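Local coordinates for afamin (Homo sapiens, PDB 6FAK), which carries hydrophobic molecules in body fluids, binding vitamin E and keeping lipidated Wnt proteins soluble and active, at residues 431-434 with 435-439. Numbering follows the deposited sequence. Where two conformers were deposited one is given.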
ATOM      1  N   GLU A 431       7.132  -9.233   6.841  0.52 28.88           N
ATOM      2  CA  GLU A 431       8.113  -8.137   6.758  0.52 30.58           C
ATOM      3  C   GLU A 431       7.417  -6.798   6.844  0.52 30.23           C
ATOM      4  O   GLU A 431       7.831  -5.943   7.622  0.52 30.95           O
ATOM      5  CB  GLU A 431       8.996  -8.188   5.488  0.52 32.02           C
ATOM      6  CG  GLU A 431      10.410  -8.720   5.730  0.52 34.26           C
ATOM      7  CD  GLU A 431      11.309  -7.805   6.584  0.52 35.05           C
ATOM      8  OE1 GLU A 431      12.053  -8.324   7.430  0.52 36.29           O
ATOM      9  OE2 GLU A 431      11.297  -6.574   6.414  0.52 36.93           O
ATOM     10  N   LYS A 432       6.345  -6.627   6.081  1.00 30.34           N
ATOM     11  CA  LYS A 432       5.554  -5.416   6.168  1.00 31.80           C
ATOM     12  C   LYS A 432       5.003  -5.174   7.577  1.00 30.92           C
ATOM     13  O   LYS A 432       5.040  -4.045   8.072  1.00 30.11           O
ATOM     14  CB  LYS A 432       4.415  -5.431   5.161  1.00 34.59           C
ATOM     15  CG  LYS A 432       4.927  -5.253   3.751  1.00 43.57           C
ATOM     16  CD  LYS A 432       3.876  -5.501   2.667  1.00 48.88           C
ATOM     17  CE  LYS A 432       4.547  -5.635   1.287  1.00 54.91           C
ATOM     18  NZ  LYS A 432       3.641  -6.170   0.219  1.00 57.74           N
ATOM     19  N   MET A 433       4.527  -6.208   8.257  1.00 29.90           N
ATOM     20  CA  MET A 433       4.043  -5.997   9.626  1.00 30.32           C
ATOM     21  C   MET A 433       5.168  -5.482  10.555  1.00 30.20           C
ATOM     22  O   MET A 433       4.961  -4.527  11.288  1.00 29.37           O
ATOM     23  CB  MET A 433       3.405  -7.247  10.180  1.00 33.34           C
ATOM     24  CG  MET A 433       2.814  -7.103  11.561  1.00 37.99           C
ATOM     25  SD  MET A 433       1.454  -5.907  11.617  1.00 47.12           S
ATOM     26  CE  MET A 433       0.121  -6.907  10.994  1.00 50.03           C
ATOM     27  N   VAL A 434       6.362  -6.075  10.474  1.00 29.65           N
ATOM     28  CA  VAL A 434       7.411  -5.744  11.412  1.00 30.57           C
ATOM     29  C   VAL A 434       7.938  -4.325  11.189  1.00 30.89           C
ATOM     30  O   VAL A 434       8.353  -3.682  12.130  1.00 30.35           O
ATOM     31  CB  VAL A 434       8.485  -6.851  11.490  1.00 31.16           C
ATOM     32  CG1 VAL A 434       9.485  -6.778  10.369  1.00 31.78           C
ATOM     33  CG2 VAL A 434       9.160  -6.791  12.832  1.00 33.46           C
ATOM     34  N   THR A 435       7.868  -3.867   9.951  1.00 32.48           N
ATOM     35  CA  THR A 435       8.284  -2.511   9.550  1.00 34.98           C
ATOM     36  C   THR A 435       7.519  -1.389  10.226  1.00 33.59           C
ATOM     37  O   THR A 435       8.084  -0.335  10.493  1.00 36.65           O
ATOM     38  CB  THR A 435       8.244  -2.408   8.025  1.00 37.71           C
ATOM     39  OG1 THR A 435       9.196  -3.349   7.543  1.00 40.34           O
ATOM     40  CG2 THR A 435       8.630  -1.029   7.534  1.00 38.36           C
ATOM     41  N   ALA A 436       6.254  -1.618  10.543  1.00 31.55           N
ATOM     42  CA  ALA A 436       5.513  -0.711  11.384  1.00 31.48           C
ATOM     43  C   ALA A 436       6.248  -0.461  12.703  1.00 32.35           C
ATOM     44  O   ALA A 436       6.297   0.686  13.185  1.00 33.09           O
ATOM     45  CB  ALA A 436       4.133  -1.244  11.675  1.00 30.54           C
ATOM     46  N   PHE A 437       6.799  -1.508  13.292  1.00 30.96           N
ATOM     47  CA  PHE A 437       7.487  -1.381  14.598  1.00 33.57           C
ATOM     48  C   PHE A 437       8.881  -0.826  14.540  1.00 33.52           C
ATOM     49  O   PHE A 437       9.240   0.016  15.385  1.00 34.71           O
ATOM     50  CB  PHE A 437       7.436  -2.702  15.353  1.00 35.35           C
ATOM     51  CG  PHE A 437       6.050  -3.144  15.556  1.00 36.12           C
ATOM     52  CD1 PHE A 437       5.303  -2.593  16.548  1.00 37.30           C
ATOM     53  CD2 PHE A 437       5.447  -3.998  14.662  1.00 37.34           C
ATOM     54  CE1 PHE A 437       3.981  -2.931  16.699  1.00 37.54           C
ATOM     55  CE2 PHE A 437       4.121  -4.334  14.806  1.00 38.14           C
ATOM     56  CZ  PHE A 437       3.384  -3.784  15.821  1.00 36.66           C
ATOM     57  N   THR A 438       9.643  -1.215  13.519  1.00 34.14           N
ATOM     58  CA  THR A 438      10.996  -0.674  13.309  1.00 34.68           C
ATOM     59  C   THR A 438      10.992   0.797  12.915  1.00 35.35           C
ATOM     60  O   THR A 438      11.891   1.537  13.259  1.00 36.35           O
ATOM     61  CB  THR A 438      11.784  -1.423  12.200  1.00 36.88           C
ATOM     62  OG1 THR A 438      11.119  -1.257  10.946  1.00 38.60           O
ATOM     63  CG2 THR A 438      11.934  -2.911  12.495  1.00 39.25           C
ATOM     64  N   THR A 439      10.002   1.215  12.164  1.00 33.86           N
ATOM     65  CA  THR A 439       9.849   2.590  11.793  1.00 35.79           C
ATOM     66  C   THR A 439       9.368   3.494  12.956  1.00 38.74           C
ATOM     67  O   THR A 439       9.806   4.635  13.027  1.00 40.37           O
ATOM     68  CB  THR A 439       8.825   2.692  10.652  1.00 35.64           C
ATOM     69  OG1 THR A 439       9.306   1.922   9.543  1.00 36.74           O
ATOM     70  CG2 THR A 439       8.573   4.120  10.232  1.00 36.04           C
TER
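Thr-435 folds its hydroxyl back onto the preceding turn of helix 423-440. Its OG1 donates to Glu-431 O at 2.9 Å. With OG1 beside its own backbone N (chi1 -63°), the hydroxyl comes in above the carbonyl plane, 38° out of it. Thr-435 N donates to the same Glu-431 O at 3.1 Å, the ordinary helical bond. One carbonyl thus takes two bonds from one residue.

The pattern recurs a turn later. Thr-435 O accepts from Thr-439 N, from Thr-439 OG1 at 2.7 Å and from Thr-438 OG1 at 3.2 Å.

The buried side is closer-packed. The Phe-437 ring lies beside the backbone, its CD2 3.4 Å from Met-433 O, while Val-434 O sits at the ring edge. Met-433 SD meets Phe-437 CE2 more loosely, at 4.4 Å. Met-433 touches Phe-458 and Phe-437 touches Val-450, both on helix 446-462, within the third albumin domain.

The partly exposed side is looser. The bent Glu-431 chain brings OE2 only to 4.0 Å from Thr-435 OG1, and its OE1 forms a salt bridge with Lys-403 of helix 376-417. Lys-432 NZ forms a salt bridge with Glu-460 of helix 446-462.

The three threonine hydroxyls each donate to a carbonyl of their own helix, whereas the charged ends link it to neighbouring helices.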